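Local atomic coordinates of A putative transcriptional regulator (Rhodococcus sp., PDB entry 2HKU), a protein that probably binds DNA at cis-regulatory sites and controls transcription as a member of the TetR family of regulators. Residues A[21-33]-A[44-56]. Sequence-based numbering, arbitrary orientation.
Sequences TRDALFTAATELF and QICAAAGAHPNQV
Part of the hydrophobic core of the TetR-type DNA-binding domain forms where Leu25 and Ile45 interlock helix 21-33 with the predicted helix-turn-helix. The short helical axes of 21-33 and 44-49 approach to 8.4 Å at 123°, a closeness that the alanines explain: Ala28 CB lies 3.7 Å from Ala48 CB, and Ala24 CB 4.0 Å from Ala49 CB. Two knobs-into-holes run in opposite directions. Leu25 fills a hole among Cys46, Ala49, Gln55 and Val56, its CD2 3.6 Å from Val56 CG2, and therefore bridges both helices of the motif. Ile45 enters among Ala28, Ala29, Leu32 and Phe33; with CG1 beside the backbone N (chi1 -73°), its CD1 reaches 3.4 Å from Phe33 CZ, whose ring also meets Phe67 edge-to-face. In the turn, Gly50 closes a Schellman motif at positive phi, and His52 and Gln55 form a capping box: His52 N donates to Gln55 OE1 (3.0 Å, 168°) in the carbonyl plane, on a lone pair. Thr21 CG2 packs across the amide, 3.3 Å from Gln55 OE1. A leucine in place of Gln55 would probably leave His52 N without its acceptor and weaken the cap. This packing of a first helix against a helix-turn-helix is the arrangement of TetR-family DNA-binding domains.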
loop_
_atom_site.group_PDB
_atom_site.type_symbol
_atom_site.label_atom_id
_atom_site.label_comp_id
_atom_site.label_asym_id
_atom_site.label_seq_id
_atom_site.Cartn_x
_atom_site.Cartn_y
_atom_site.Cartn_z
ATOM N N THR A 21 22.679 14.997 -20.223
ATOM C CA THR A 21 23.188 14.146 -19.143
ATOM C C THR A 21 22.082 13.996 -18.099
ATOM O O THR A 21 21.890 12.881 -17.591
ATOM C CB THR A 21 24.469 14.672 -18.472
ATOM O OG1 THR A 21 25.268 15.353 -19.438
ATOM C CG2 THR A 21 25.268 13.491 -17.889
ATOM N N ARG A 22 21.360 15.097 -17.792
ATOM C CA ARG A 22 20.094 15.002 -17.048
ATOM C C ARG A 22 19.245 13.792 -17.495
ATOM O O ARG A 22 18.895 12.931 -16.649
ATOM C CB ARG A 22 19.282 16.327 -16.988
ATOM C CG ARG A 22 17.790 16.122 -16.573
ATOM C CD ARG A 22 17.037 17.385 -16.122
ATOM N NE ARG A 22 16.714 17.469 -14.673
ATOM C CZ ARG A 22 15.770 16.763 -13.996
ATOM N NH1 ARG A 22 15.006 15.826 -14.581
ATOM N NH2 ARG A 22 15.591 16.993 -12.675
ATOM N N ASP A 23 18.957 13.692 -18.803
ATOM C CA ASP A 23 18.154 12.580 -19.330
ATOM C C ASP A 23 18.844 11.201 -19.242
ATOM O O ASP A 23 18.179 10.170 -18.948
ATOM C CB ASP A 23 17.670 12.815 -20.776
ATOM C CG ASP A 23 16.793 14.046 -20.925
ATOM O OD1 ASP A 23 16.064 14.430 -19.971
ATOM O OD2 ASP A 23 16.817 14.632 -22.039
ATOM N N ALA A 24 20.162 11.187 -19.477
ATOM C CA ALA A 24 20.931 9.942 -19.389
ATOM C C ALA A 24 20.840 9.360 -17.960
ATOM O O ALA A 24 20.627 8.175 -17.772
ATOM C CB ALA A 24 22.425 10.146 -19.824
ATOM N N LEU A 25 21.015 10.223 -16.984
ATOM C CA LEU A 25 20.911 9.861 -15.549
ATOM C C LEU A 25 19.518 9.313 -15.181
ATOM O O LEU A 25 19.357 8.213 -14.582
ATOM C CB LEU A 25 21.274 11.083 -14.699
ATOM C CG LEU A 25 22.771 11.278 -14.496
ATOM C CD1 LEU A 25 22.997 12.598 -13.778
ATOM C CD2 LEU A 25 23.364 10.136 -13.653
ATOM N N PHE A 26 18.518 10.044 -15.663
ATOM C CA PHE A 26 17.143 9.717 -15.382
ATOM C C PHE A 26 16.785 8.358 -15.888
ATOM O O PHE A 26 16.216 7.548 -15.164
ATOM C CB PHE A 26 16.195 10.810 -15.865
ATOM C CG PHE A 26 14.873 10.840 -15.086
ATOM C CD1 PHE A 26 14.776 11.545 -13.894
ATOM C CD2 PHE A 26 13.740 10.162 -15.548
ATOM C CE1 PHE A 26 13.581 11.584 -13.191
ATOM C CE2 PHE A 26 12.536 10.216 -14.828
ATOM C CZ PHE A 26 12.463 10.923 -13.692
ATOM N N THR A 27 17.152 8.068 -17.141
ATOM C CA THR A 27 16.914 6.761 -17.735
ATOM C C THR A 27 17.642 5.628 -17.016
ATOM O O THR A 27 17.064 4.604 -16.796
ATOM C CB THR A 27 17.295 6.791 -19.279
ATOM O OG1 THR A 27 16.397 7.720 -19.920
ATOM C CG2 THR A 27 17.155 5.431 -19.941
ATOM N N ALA A 28 18.930 5.801 -16.700
ATOM C CA ALA A 28 19.691 4.733 -16.115
ATOM C C ALA A 28 19.062 4.496 -14.736
ATOM O O ALA A 28 18.770 3.374 -14.366
ATOM C CB ALA A 28 21.107 5.161 -15.962
ATOM N N ALA A 29 18.844 5.600 -14.021
ATOM C CA ALA A 29 18.210 5.551 -12.667
ATOM C C ALA A 29 16.914 4.837 -12.728
ATOM O O ALA A 29 16.659 3.947 -11.906
ATOM C CB ALA A 29 18.007 6.930 -12.113
ATOM N N THR A 30 16.076 5.184 -13.680
ATOM C CA THR A 30 14.807 4.555 -13.816
ATOM C C THR A 30 14.966 3.049 -13.994
ATOM O O THR A 30 14.337 2.289 -13.328
ATOM C CB THR A 30 13.972 5.166 -14.964
ATOM O OG1 THR A 30 13.725 6.530 -14.758
ATOM C CG2 THR A 30 12.698 4.482 -15.139
ATOM N N GLU A 31 15.806 2.607 -14.900
ATOM C CA GLU A 31 15.907 1.150 -15.112
ATOM C C GLU A 31 16.371 0.417 -13.861
ATOM O O GLU A 31 15.859 -0.632 -13.519
ATOM C CB GLU A 31 16.909 0.806 -16.247
ATOM C CG GLU A 31 16.547 -0.628 -16.794
ATOM C CD GLU A 31 17.577 -1.238 -17.783
ATOM O OE1 GLU A 31 18.544 -0.501 -18.183
ATOM O OE2 GLU A 31 17.419 -2.464 -18.122
ATOM N N LEU A 32 17.404 0.959 -13.253
ATOM C CA LEU A 32 18.115 0.272 -12.153
ATOM C C LEU A 32 17.278 0.262 -10.902
ATOM O O LEU A 32 17.198 -0.762 -10.235
ATOM C CB LEU A 32 19.465 0.930 -11.871
ATOM C CG LEU A 32 20.505 0.463 -12.918
ATOM C CD1 LEU A 32 21.654 1.366 -12.984
ATOM C CD2 LEU A 32 21.018 -0.975 -12.638
ATOM N N PHE A 33 16.655 1.414 -10.589
ATOM C CA PHE A 33 15.668 1.511 -9.473
ATOM C C PHE A 33 14.433 0.632 -9.628
ATOM O O PHE A 33 13.921 0.016 -8.626
ATOM C CB PHE A 33 15.214 2.998 -9.252
ATOM C CG PHE A 33 16.282 3.887 -8.608
ATOM C CD1 PHE A 33 17.239 3.335 -7.712
ATOM C CD2 PHE A 33 16.326 5.281 -8.857
ATOM C CE1 PHE A 33 18.210 4.160 -7.132
ATOM C CE2 PHE A 33 17.278 6.080 -8.295
ATOM C CZ PHE A 33 18.210 5.549 -7.428
ATOM N N GLN A 44 26.917 3.136 -10.051
ATOM C CA GLN A 44 26.392 2.221 -11.032
ATOM C C GLN A 44 25.428 2.905 -11.970
ATOM O O GLN A 44 25.351 2.533 -13.121
ATOM C CB GLN A 44 25.602 1.205 -10.289
ATOM C CG GLN A 44 25.695 -0.144 -10.819
ATOM C CD GLN A 44 24.960 -1.096 -9.933
ATOM O OE1 GLN A 44 23.809 -1.404 -10.172
ATOM N NE2 GLN A 44 25.619 -1.559 -8.890
ATOM N N ILE A 45 24.629 3.857 -11.442
ATOM C CA ILE A 45 23.768 4.718 -12.261
ATOM C C ILE A 45 24.633 5.609 -13.162
ATOM O O ILE A 45 24.353 5.746 -14.330
ATOM C CB ILE A 45 22.733 5.553 -11.400
ATOM C CG1 ILE A 45 21.615 4.625 -10.882
ATOM C CG2 ILE A 45 22.148 6.701 -12.185
ATOM C CD1 ILE A 45 20.839 5.159 -9.611
ATOM N N CYS A 46 25.666 6.204 -12.582
ATOM C CA CYS A 46 26.597 7.062 -13.294
ATOM C C CYS A 46 27.368 6.276 -14.353
ATOM O O CYS A 46 27.552 6.776 -15.477
ATOM C CB CYS A 46 27.554 7.731 -12.318
ATOM S SG CYS A 46 26.746 8.972 -11.296
ATOM N N ALA A 47 27.822 5.063 -14.003
ATOM C CA ALA A 47 28.513 4.168 -14.978
ATOM C C ALA A 47 27.560 3.854 -16.149
ATOM O O ALA A 47 27.930 4.041 -17.325
ATOM C CB ALA A 47 29.064 2.867 -14.301
ATOM N N ALA A 48 26.316 3.466 -15.818
ATOM C CA ALA A 48 25.261 3.259 -16.779
ATOM C C ALA A 48 24.999 4.498 -17.635
ATOM O O ALA A 48 24.765 4.384 -18.843
ATOM C CB ALA A 48 23.983 2.802 -16.101
ATOM N N ALA A 49 25.034 5.682 -17.045
ATOM C CA ALA A 49 24.683 6.854 -17.807
ATOM C C ALA A 49 25.846 7.508 -18.596
ATOM O O ALA A 49 25.623 8.502 -19.298
ATOM C CB ALA A 49 24.008 7.882 -16.879
ATOM N N GLY A 50 27.077 7.019 -18.459
ATOM C CA GLY A 50 28.258 7.770 -18.966
ATOM C C GLY A 50 28.423 9.121 -18.282
ATOM O O GLY A 50 28.913 10.101 -18.874
ATOM N N ALA A 51 27.992 9.182 -17.017
ATOM C CA ALA A 51 27.972 10.435 -16.230
ATOM C C ALA A 51 28.988 10.423 -15.099
ATOM O O ALA A 51 29.413 9.361 -14.607
ATOM C CB ALA A 51 26.576 10.713 -15.673
ATOM N N HIS A 52 29.409 11.618 -14.714
ATOM C CA HIS A 52 30.278 11.760 -13.579
ATOM C C HIS A 52 29.372 11.872 -12.348
ATOM O O HIS A 52 28.336 12.541 -12.400
ATOM C CB HIS A 52 31.151 12.994 -13.761
ATOM C CG HIS A 52 32.201 13.145 -12.711
ATOM N ND1 HIS A 52 31.924 13.595 -11.440
ATOM C CD2 HIS A 52 33.528 12.885 -12.735
ATOM C CE1 HIS A 52 33.033 13.603 -10.722
ATOM N NE2 HIS A 52 34.024 13.189 -11.487
ATOM N N PRO A 53 29.736 11.209 -11.226
ATOM C CA PRO A 53 28.964 11.421 -9.979
ATOM C C PRO A 53 28.619 12.872 -9.663
ATOM O O PRO A 53 27.583 13.126 -9.103
ATOM C CB PRO A 53 29.853 10.783 -8.914
ATOM C CG PRO A 53 30.518 9.631 -9.670
ATOM C CD PRO A 53 30.790 10.187 -11.056
ATOM N N ASN A 54 29.426 13.827 -10.085
ATOM C CA ASN A 54 29.075 15.254 -9.902
ATOM C C ASN A 54 27.768 15.734 -10.533
ATOM O O ASN A 54 27.169 16.708 -10.069
ATOM C CB ASN A 54 30.167 16.149 -10.489
ATOM C CG ASN A 54 31.392 16.177 -9.636
ATOM O OD1 ASN A 54 31.302 16.084 -8.399
ATOM N ND2 ASN A 54 32.551 16.297 -10.277
ATOM N N GLN A 55 27.390 15.104 -11.640
ATOM C CA GLN A 55 26.208 15.501 -12.378
ATOM C C GLN A 55 24.956 15.135 -11.560
ATOM O O GLN A 55 23.945 15.834 -11.627
ATOM C CB GLN A 55 26.258 14.902 -13.816
ATOM C CG GLN A 55 27.630 15.253 -14.454
ATOM C CD GLN A 55 27.746 14.936 -15.925
ATOM O OE1 GLN A 55 28.190 13.836 -16.316
ATOM N NE2 GLN A 55 27.395 15.913 -16.770
ATOM N N VAL A 56 25.058 14.080 -10.754
ATOM C CA VAL A 56 23.972 13.736 -9.855
ATOM C C VAL A 56 23.661 14.845 -8.843
ATOM O O VAL A 56 22.508 15.262 -8.701
ATOM C CB VAL A 56 24.173 12.348 -9.224
ATOM C CG1 VAL A 56 23.018 12.002 -8.285
ATOM C CG2 VAL A 56 24.210 11.373 -10.333
#